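Local structure of putative cell adhesion protein (Parabacteroides distasonis, 3LIU) at residues 177-182 / 359-364; 265-270 / 282-287; 308-313 / 330-335. The protein probably serves as a structural subunit of bacterial fimbriae, belonging to the FimA/Mfa1 branch of the fimbrillin superfamily and thought to act in cell adhesion. One frame throughout, in Å; residues are numbered along the deposited sequence. Where two conformers were deposited one is given.

Interaction 1 of 3, residues 177-182 / 359-364; sequences SIALAG and KYEISL
Strands 177-182 and 359-364 run side by side in parallel, Ser177 opposite Lys359 and Leu180 opposite Ile362, their short axes 4.3 Å apart at closest and inclined at 37°. The pairing shows how a parallel ladder absorbs an extra residue: a beta bulge at Ala181 shifts the register by one, and Ile362 O receives both Ala181 N, at 2.7 Å, and, more weakly, Gly182 N, at 3.3 Å. Gly182 O then resumes the ladder with an almost straight bond to Leu364 N, 174° at the hydrogen.

Ile178, Leu180, Tyr360 and Ile362 share one face, which packs on Leu309 and Val311 of strand 308-319. There Ile178 CG2 meets Ile362 CD1 at 4.0 Å, and the Leu180 side chain, with CG anti to the backbone N (chi1 -179°), reaches along the strand to cross Leu364 at about a right angle, CD1 to CG 3.7 Å. Ser177 O lies at the edge of the Tyr360 ring, whose hydroxyl bonds to Tyr353 O.

On the face of Ala179 and Glu361, Lys359 NZ forms a salt bridge and Ser177 OG a hydrogen bond with Glu281; a water donates to Ser177 OG at 2.7 Å and Tyr360 O at 3.1 Å.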
loop_
_atom_site.group_PDB
_atom_site.type_symbol
_atom_site.label_atom_id
_atom_site.label_comp_id
_atom_site.label_asym_id
_atom_site.label_seq_id
_atom_site.Cartn_x
_atom_site.Cartn_y
_atom_site.Cartn_z
ATOM N N SER A 177 1.819 2.763 3.738
ATOM C CA SER A 177 2.725 2.452 4.828
ATOM C C SER A 177 1.965 2.586 6.120
ATOM O O SER A 177 1.287 3.599 6.311
ATOM C CB SER A 177 3.877 3.443 4.842
ATOM O OG SER A 177 4.598 3.354 6.070
ATOM N N ILE A 178 2.019 1.569 6.987
ATOM C CA ILE A 178 1.323 1.635 8.260
ATOM C C ILE A 178 2.333 1.431 9.376
ATOM O O ILE A 178 3.135 0.470 9.355
ATOM C CB ILE A 178 0.163 0.583 8.382
ATOM C CG1 ILE A 178 -0.885 0.803 7.303
ATOM C CG2 ILE A 178 -0.511 0.653 9.757
ATOM C CD1 ILE A 178 -2.021 -0.294 7.238
ATOM N N ALA A 179 2.309 2.322 10.352
ATOM C CA ALA A 179 3.226 2.227 11.504
ATOM C C ALA A 179 2.559 2.673 12.788
ATOM O O ALA A 179 1.668 3.530 12.771
ATOM C CB ALA A 179 4.470 3.043 11.263
ATOM N N LEU A 180 2.987 2.050 13.890
ATOM C CA LEU A 180 2.639 2.439 15.227
ATOM C C LEU A 180 3.652 3.490 15.684
ATOM O O LEU A 180 4.848 3.190 15.866
ATOM C CB LEU A 180 2.676 1.230 16.193
ATOM C CG LEU A 180 2.305 1.519 17.654
ATOM C CD1 LEU A 180 0.803 1.740 17.828
ATOM C CD2 LEU A 180 2.825 0.431 18.616
ATOM N N ALA A 181 3.155 4.708 15.861
ATOM C CA ALA A 181 3.939 5.861 16.236
ATOM C C ALA A 181 4.085 5.908 17.748
ATOM O O ALA A 181 5.083 6.360 18.249
ATOM C CB ALA A 181 3.258 7.122 15.731
ATOM N N GLY A 182 3.104 5.442 18.487
ATOM C CA GLY A 182 3.291 5.344 19.951
ATOM C C GLY A 182 2.177 4.571 20.622
ATOM O O GLY A 182 1.113 4.392 20.052
ATOM N N LYS A 359 1.220 7.506 4.288
ATOM C CA LYS A 359 1.798 6.952 5.477
ATOM C C LYS A 359 0.771 7.161 6.574
ATOM O O LYS A 359 0.237 8.264 6.732
ATOM C CB LYS A 359 3.058 7.680 5.859
ATOM C CG LYS A 359 4.216 7.434 4.966
ATOM C CD LYS A 359 5.486 7.657 5.746
ATOM C CE LYS A 359 6.666 7.277 4.943
ATOM N NZ LYS A 359 7.878 7.064 5.780
ATOM N N TYR A 360 0.492 6.083 7.297
ATOM C CA TYR A 360 -0.423 6.059 8.416
ATOM C C TYR A 360 0.410 5.953 9.692
ATOM O O TYR A 360 1.231 5.015 9.846
ATOM C CB TYR A 360 -1.364 4.863 8.288
ATOM C CG TYR A 360 -2.333 4.999 7.180
ATOM C CD1 TYR A 360 -1.949 4.764 5.866
ATOM C CD2 TYR A 360 -3.656 5.349 7.419
ATOM C CE1 TYR A 360 -2.861 4.889 4.821
ATOM C CE2 TYR A 360 -4.563 5.476 6.384
ATOM C CZ TYR A 360 -4.169 5.278 5.095
ATOM O OH TYR A 360 -5.089 5.424 4.074
ATOM N N GLU A 361 0.266 6.949 10.562
ATOM C CA GLU A 361 0.975 6.995 11.842
ATOM C C GLU A 361 -0.054 6.880 12.938
ATOM O O GLU A 361 -0.883 7.786 13.120
ATOM C CB GLU A 361 1.745 8.304 11.985
ATOM C CG GLU A 361 2.766 8.539 10.902
ATOM C CD GLU A 361 3.955 7.606 10.998
ATOM O OE1 GLU A 361 4.162 7.002 12.078
ATOM O OE2 GLU A 361 4.682 7.480 9.992
ATOM N N ILE A 362 -0.044 5.729 13.637
ATOM C CA ILE A 362 -1.063 5.370 14.647
ATOM C C ILE A 362 -0.489 5.546 16.065
ATOM O O ILE A 362 0.571 5.012 16.384
ATOM C CB ILE A 362 -1.550 3.906 14.427
ATOM C CG1 ILE A 362 -2.128 3.779 12.999
ATOM C CG2 ILE A 362 -2.553 3.485 15.517
ATOM C CD1 ILE A 362 -2.586 2.444 12.605
ATOM N N SER A 363 -1.162 6.343 16.883
ATOM C CA SER A 363 -0.798 6.526 18.279
ATOM C C SER A 363 -1.919 5.996 19.144
ATOM O O SER A 363 -3.066 6.451 19.038
ATOM C CB SER A 363 -0.581 8.015 18.584
ATOM O OG SER A 363 0.449 8.512 17.757
ATOM N N LEU A 364 -1.582 5.043 20.003
ATOM C CA LEU A 364 -2.559 4.406 20.867
ATOM C C LEU A 364 -2.521 4.919 22.294
ATOM O O LEU A 364 -1.445 5.177 22.841
ATOM C CB LEU A 364 -2.325 2.896 20.858
ATOM C CG LEU A 364 -2.476 2.235 19.501
ATOM C CD1 LEU A 364 -2.374 0.674 19.668
ATOM C CD2 LEU A 364 -3.778 2.673 18.849
HETATM O O HOH W 1 3.815 4.902 8.111
#

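Interaction 2 of 3, residues 265-270 / 282-287; sequences DALAKK and FYVYEN
Segment 265-270 passes from a 3-10 turn, closed by a 3.3 Å bond from Ala268 N to Asp265 O, into the short strand 268-270, while 282-287 begins as strand 282-284 and continues as loop. No hydrogen bond links the two, and their backbones stay well separated: the nearest CA atoms, of Leu267 and Phe282, are 6.3 Å apart. Here is a worked case of two segments joined without any hydrogen bond, side chains resting largely on the other segment's backbone, with one aromatic ring making most of the close contacts.

The Phe282 ring points at the bend where the turn becomes strand. Ala266 O sits at the ring edge, in its plane, with CD1 of Phe282 3.3 Å away, so the partly positive ring hydrogens probably face the carbonyl oxygen. Leu267 C and Lys269 CB approach the ring obliquely, the first 3.6 Å from CE1 of Phe282, the second 3.9 Å from its CZ. The lysine chain turns off at chi2 (92°), so that only its root meets the ring; its amine forms a salt bridge with Asp275.

Leu267 makes the second point of contact, through one methyl: CD2 rests 3.8 Å from Tyr283 O and 4.3 Å from Val284 CG1. Were Phe282 replaced by an alanine, the turn at Ala266 and the root of Lys269 would probably lose the ring that ties them to strand 282-284, leaving a gap between them.

His280 meets the Phe282 ring edge-to-face. The two segments belong to different sheets: Leu267 and Lys269 bond through their backbones to Ile205 and Val203 of strand 193-213, whereas Phe282 and Val284 pair with Ile178 and Ala176 of strand 172-185.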
loop_
_atom_site.group_PDB
_atom_site.type_symbol
_atom_site.label_atom_id
_atom_site.label_comp_id
_atom_site.label_asym_id
_atom_site.label_seq_id
_atom_site.Cartn_x
_atom_site.Cartn_y
_atom_site.Cartn_z
ATOM N N ASP A 265 5.077 -13.110 6.952
ATOM C CA ASP A 265 5.933 -12.748 8.088
ATOM C C ASP A 265 6.298 -11.261 8.134
ATOM O O ASP A 265 6.587 -10.733 9.211
ATOM C CB ASP A 265 7.227 -13.594 8.110
ATOM C CG ASP A 265 6.965 -15.071 8.440
ATOM O OD1 ASP A 265 5.936 -15.378 9.041
ATOM O OD2 ASP A 265 7.756 -15.918 8.038
ATOM N N ALA A 266 6.326 -10.605 6.980
ATOM C CA ALA A 266 6.626 -9.166 6.922
ATOM C C ALA A 266 5.559 -8.339 7.660
ATOM O O ALA A 266 5.790 -7.185 8.037
ATOM C CB ALA A 266 6.761 -8.691 5.441
ATOM N N LEU A 267 4.385 -8.919 7.867
ATOM C CA LEU A 267 3.297 -8.209 8.545
ATOM C C LEU A 267 3.217 -8.406 10.065
ATOM O O LEU A 267 2.188 -8.096 10.669
ATOM C CB LEU A 267 1.956 -8.586 7.900
ATOM C CG LEU A 267 1.830 -8.183 6.428
ATOM C CD1 LEU A 267 0.423 -8.554 5.914
ATOM C CD2 LEU A 267 2.111 -6.673 6.256
ATOM N N ALA A 268 4.285 -8.928 10.682
ATOM C CA ALA A 268 4.431 -8.940 12.163
ATOM C C ALA A 268 5.817 -8.462 12.583
ATOM O O ALA A 268 6.818 -8.692 11.874
ATOM C CB ALA A 268 4.153 -10.352 12.735
ATOM N N LYS A 269 5.878 -7.770 13.711
ATOM C CA LYS A 269 7.149 -7.339 14.263
ATOM C C LYS A 269 7.125 -7.432 15.775
ATOM O O LYS A 269 6.263 -6.822 16.452
ATOM C CB LYS A 269 7.433 -5.894 13.887
ATOM C CG LYS A 269 8.779 -5.360 14.329
ATOM C CD LYS A 269 9.854 -5.527 13.274
ATOM C CE LYS A 269 11.208 -4.986 13.748
ATOM N NZ LYS A 269 11.961 -5.999 14.525
ATOM N N LYS A 270 8.094 -8.168 16.291
ATOM C CA LYS A 270 8.389 -8.215 17.716
ATOM C C LYS A 270 9.074 -6.905 18.157
ATOM O O LYS A 270 9.890 -6.374 17.422
ATOM C CB LYS A 270 9.289 -9.423 17.983
ATOM C CG LYS A 270 9.631 -9.673 19.448
ATOM C CD LYS A 270 10.355 -11.029 19.630
ATOM C CE LYS A 270 10.538 -11.371 21.115
ATOM N NZ LYS A 270 10.477 -12.848 21.378
ATOM N N PHE A 282 4.866 -1.025 7.882
ATOM C CA PHE A 282 4.322 -2.187 7.208
ATOM C C PHE A 282 3.716 -1.705 5.908
ATOM O O PHE A 282 2.988 -0.719 5.910
ATOM C CB PHE A 282 3.179 -2.823 8.045
ATOM C CG PHE A 282 3.634 -3.395 9.378
ATOM C CD1 PHE A 282 4.303 -4.612 9.444
ATOM C CD2 PHE A 282 3.428 -2.698 10.554
ATOM C CE1 PHE A 282 4.723 -5.150 10.698
ATOM C CE2 PHE A 282 3.849 -3.223 11.783
ATOM C CZ PHE A 282 4.486 -4.458 11.843
ATOM N N TYR A 283 3.939 -2.455 4.829
ATOM C CA TYR A 283 3.441 -2.130 3.528
ATOM C C TYR A 283 2.269 -3.029 3.163
ATOM O O TYR A 283 2.336 -4.262 3.298
ATOM C CB TYR A 283 4.539 -2.280 2.460
ATOM C CG TYR A 283 5.792 -1.487 2.675
ATOM C CD1 TYR A 283 5.739 -0.163 3.155
ATOM C CD2 TYR A 283 7.040 -2.035 2.397
ATOM C CE1 TYR A 283 6.901 0.565 3.390
ATOM C CE2 TYR A 283 8.197 -1.298 2.584
ATOM C CZ TYR A 283 8.121 -0.001 3.066
ATOM O OH TYR A 283 9.269 0.728 3.283
ATOM N N VAL A 284 1.210 -2.397 2.656
ATOM C CA VAL A 284 -0.034 -3.099 2.377
ATOM C C VAL A 284 -0.594 -2.485 1.105
ATOM O O VAL A 284 -0.192 -1.368 0.720
ATOM C CB VAL A 284 -1.086 -2.957 3.558
ATOM C CG1 VAL A 284 -0.592 -3.581 4.829
ATOM C CG2 VAL A 284 -1.447 -1.499 3.812
ATOM N N TYR A 285 -1.517 -3.185 0.454
ATOM C CA TYR A 285 -2.240 -2.605 -0.686
ATOM C C TYR A 285 -3.519 -1.914 -0.169
ATOM O O TYR A 285 -3.887 -2.017 1.027
ATOM C CB TYR A 285 -2.574 -3.665 -1.761
ATOM C CG TYR A 285 -1.398 -4.249 -2.550
ATOM C CD1 TYR A 285 -0.338 -3.456 -2.969
ATOM C CD2 TYR A 285 -1.384 -5.590 -2.919
ATOM C CE1 TYR A 285 0.704 -3.964 -3.697
ATOM C CE2 TYR A 285 -0.312 -6.122 -3.684
ATOM C CZ TYR A 285 0.710 -5.314 -4.048
ATOM O OH TYR A 285 1.796 -5.774 -4.746
ATOM N N GLU A 286 -4.228 -1.264 -1.086
ATOM C CA GLU A 286 -5.463 -0.582 -0.715
ATOM C C GLU A 286 -6.492 -1.555 -0.195
ATOM O O GLU A 286 -6.624 -2.685 -0.679
ATOM C CB GLU A 286 -6.075 0.198 -1.888
ATOM C CG GLU A 286 -5.183 1.307 -2.433
ATOM C CD GLU A 286 -5.929 2.316 -3.300
ATOM O OE1 GLU A 286 -6.768 1.882 -4.123
ATOM O OE2 GLU A 286 -5.611 3.536 -3.201
ATOM N N ASN A 287 -7.193 -1.098 0.825
ATOM C CA ASN A 287 -8.369 -1.741 1.346
ATOM C C ASN A 287 -9.299 -0.689 1.979
ATOM O O ASN A 287 -8.984 -0.103 3.028
ATOM C CB ASN A 287 -7.998 -2.788 2.378
ATOM C CG ASN A 287 -9.218 -3.559 2.879
ATOM O OD1 ASN A 287 -10.322 -3.318 2.412
ATOM N ND2 ASN A 287 -9.028 -4.443 3.863
#

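Interaction 3 of 3, residues 308-313 / 330-335; sequences LLIVKG and NCYYAI
One face of the Tyr332 ring is covered by the aliphatic chain of Lys312, a CH-pi contact in which CG stands 3.8 Å from the ring centroid and 18° off the normal, displaced toward the rim. Lysine and tyrosine are cross-strand neighbours, a non-hydrogen-bonded pair of the antiparallel beta hairpin built from strands 308-319 and 326-336, and the two side chains lie alongside each other, pointing the same way. Swung beside its carbonyl carbon and bent at chi3 (70°), the lysine runs out over the ring and puts CD 3.4 Å from Tyr332 OH. Ile310 approaches the same ring obliquely, CG2 to CD1 3.9 Å, and also packs its CG1 on Ala334 CB. On the opposite face of the hairpin Val311 CG2 meets Tyr333 CB, also at 3.9 Å, while the Tyr333 hydroxyl is bound by Gly368 O. Tyr333 and Ile335 of that face pack on Val383 of strand 383-391.

Three pairs of reciprocal backbone bonds fasten the strands, at Leu309 with Ile335, Val311 with Tyr333, and Gly313 with Cys331. At the last, Asn330 and Cys331 both face Gly313, a G1 beta bulge. Asn330 OD1 accepts a hydrogen bond from Lys201. Beyond the ring a water joins the two polar ends, accepting from Lys312 NZ at 3.2 Å and lying 2.7 Å from Tyr332 OH.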
loop_
_atom_site.group_PDB
_atom_site.type_symbol
_atom_site.label_atom_id
_atom_site.label_comp_id
_atom_site.label_asym_id
_atom_site.label_seq_id
_atom_site.Cartn_x
_atom_site.Cartn_y
_atom_site.Cartn_z
ATOM N N LEU A 308 -6.414 -4.158 9.939
ATOM C CA LEU A 308 -6.245 -3.871 11.370
ATOM C C LEU A 308 -4.776 -3.762 11.669
ATOM O O LEU A 308 -3.965 -4.529 11.119
ATOM C CB LEU A 308 -6.834 -5.010 12.256
ATOM C CG LEU A 308 -8.272 -5.461 11.988
ATOM C CD1 LEU A 308 -8.705 -6.616 12.891
ATOM C CD2 LEU A 308 -9.297 -4.321 12.094
ATOM N N LEU A 309 -4.454 -2.829 12.566
ATOM C CA LEU A 309 -3.246 -2.855 13.314
ATOM C C LEU A 309 -3.570 -3.344 14.705
ATOM O O LEU A 309 -4.431 -2.786 15.412
ATOM C CB LEU A 309 -2.539 -1.481 13.342
ATOM C CG LEU A 309 -1.208 -1.521 14.128
ATOM C CD1 LEU A 309 -0.103 -0.715 13.474
ATOM C CD2 LEU A 309 -1.383 -1.122 15.593
ATOM N N ILE A 310 -2.874 -4.403 15.104
ATOM C CA ILE A 310 -3.079 -5.008 16.412
ATOM C C ILE A 310 -1.769 -5.017 17.201
ATOM O O ILE A 310 -0.707 -5.442 16.671
ATOM C CB ILE A 310 -3.609 -6.462 16.257
ATOM C CG1 ILE A 310 -4.836 -6.491 15.345
ATOM C CG2 ILE A 310 -3.983 -7.116 17.670
ATOM C CD1 ILE A 310 -5.441 -7.914 15.108
ATOM N N VAL A 311 -1.816 -4.504 18.439
ATOM C CA VAL A 311 -0.688 -4.572 19.364
ATOM C C VAL A 311 -0.937 -5.561 20.501
ATOM O O VAL A 311 -2.089 -5.805 20.900
ATOM C CB VAL A 311 -0.290 -3.188 19.925
ATOM C CG1 VAL A 311 -0.183 -2.143 18.751
ATOM C CG2 VAL A 311 -1.274 -2.737 20.941
ATOM N N LYS A 312 0.153 -6.178 20.942
ATOM C CA LYS A 312 0.161 -7.050 22.104
ATOM C C LYS A 312 1.178 -6.547 23.110
ATOM O O LYS A 312 2.292 -6.192 22.732
ATOM C CB LYS A 312 0.538 -8.467 21.720
ATOM C CG LYS A 312 0.165 -9.501 22.814
ATOM C CD LYS A 312 0.699 -10.873 22.553
ATOM C CE LYS A 312 2.188 -10.920 22.721
ATOM N NZ LYS A 312 2.674 -12.257 22.422
ATOM N N GLY A 313 0.809 -6.546 24.396
ATOM C CA GLY A 313 1.757 -6.176 25.456
ATOM C C GLY A 313 1.216 -6.466 26.843
ATOM O O GLY A 313 0.140 -7.043 26.997
ATOM N N ASN A 330 0.304 -10.225 27.842
ATOM C CA ASN A 330 -0.095 -10.695 26.519
ATOM C C ASN A 330 -1.519 -10.307 26.159
ATOM O O ASN A 330 -2.292 -11.141 25.689
ATOM C CB ASN A 330 0.153 -12.219 26.437
ATOM C CG ASN A 330 1.607 -12.551 26.642
ATOM O OD1 ASN A 330 2.484 -11.904 26.038
ATOM N ND2 ASN A 330 1.896 -13.510 27.550
ATOM N N CYS A 331 -1.852 -9.043 26.454
ATOM C CA CYS A 331 -3.095 -8.385 26.106
ATOM C C CYS A 331 -3.056 -7.860 24.684
ATOM O O CYS A 331 -2.070 -7.226 24.313
ATOM C CB CYS A 331 -3.259 -7.092 26.917
ATOM S SG CYS A 331 -3.642 -7.286 28.490
ATOM N N TYR A 332 -4.169 -7.998 23.956
ATOM C CA TYR A 332 -4.306 -7.453 22.611
ATOM C C TYR A 332 -5.265 -6.266 22.524
ATOM O O TYR A 332 -6.318 -6.200 23.203
ATOM C CB TYR A 332 -4.815 -8.511 21.625
ATOM C CG TYR A 332 -3.914 -9.661 21.394
ATOM C CD1 TYR A 332 -2.944 -9.616 20.409
ATOM C CD2 TYR A 332 -4.031 -10.832 22.157
ATOM C CE1 TYR A 332 -2.118 -10.689 20.188
ATOM C CE2 TYR A 332 -3.175 -11.906 21.955
ATOM C CZ TYR A 332 -2.221 -11.834 20.958
ATOM O OH TYR A 332 -1.341 -12.892 20.741
ATOM N N TYR A 333 -4.906 -5.362 21.622
ATOM C CA TYR A 333 -5.680 -4.173 21.287
ATOM C C TYR A 333 -5.653 -4.007 19.752
ATOM O O TYR A 333 -4.558 -3.872 19.137
ATOM C CB TYR A 333 -5.071 -2.945 21.945
ATOM C CG TYR A 333 -4.908 -3.043 23.448
ATOM C CD1 TYR A 333 -3.789 -3.637 23.996
ATOM C CD2 TYR A 333 -5.882 -2.534 24.319
ATOM C CE1 TYR A 333 -3.606 -3.723 25.382
ATOM C CE2 TYR A 333 -5.734 -2.625 25.693
ATOM C CZ TYR A 333 -4.559 -3.210 26.219
ATOM O OH TYR A 333 -4.372 -3.306 27.569
ATOM N N ALA A 334 -6.834 -4.072 19.138
ATOM C CA ALA A 334 -6.979 -3.998 17.689
ATOM C C ALA A 334 -7.630 -2.700 17.235
ATOM O O ALA A 334 -8.601 -2.265 17.854
ATOM C CB ALA A 334 -7.808 -5.200 17.197
ATOM N N ILE A 335 -7.150 -2.168 16.117
ATOM C CA ILE A 335 -7.542 -0.882 15.537
ATOM C C ILE A 335 -7.844 -1.029 14.062
ATOM O O ILE A 335 -6.966 -1.419 13.297
ATOM C CB ILE A 335 -6.311 0.097 15.641
ATOM C CG1 ILE A 335 -6.066 0.443 17.101
ATOM C CG2 ILE A 335 -6.445 1.349 14.827
ATOM C CD1 ILE A 335 -7.313 0.603 17.886
HETATM O O HOH W 2 1.120 -12.987 19.703
#

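From the N terminus, the chain first lays down 177-182, whose partner 359-364 arrives only after 176 intervening residues; interaction 1 thus closes a long loop that encloses the other two. Within it, interaction 2 closes first, over an eleven-residue connection, and interaction 3 follows in series as a hairpin, so nothing crosses. Strand 172-185 stands between strands 282-284 and 358-366, and Ile178 CD1 packs on Val284 CG2 at 3.7 Å. Strand 193-213 pairs with both 268-270 and 308-319, so interaction 2 links the sheet of interaction 3 with that of interaction 1. Interactions 1 and 3 meet through packing, as where Leu364 CD2 touches Ile335 CG1 at 3.6 Å. Interactions 2 and 3 do not touch, their nearest atoms about 5 Å apart.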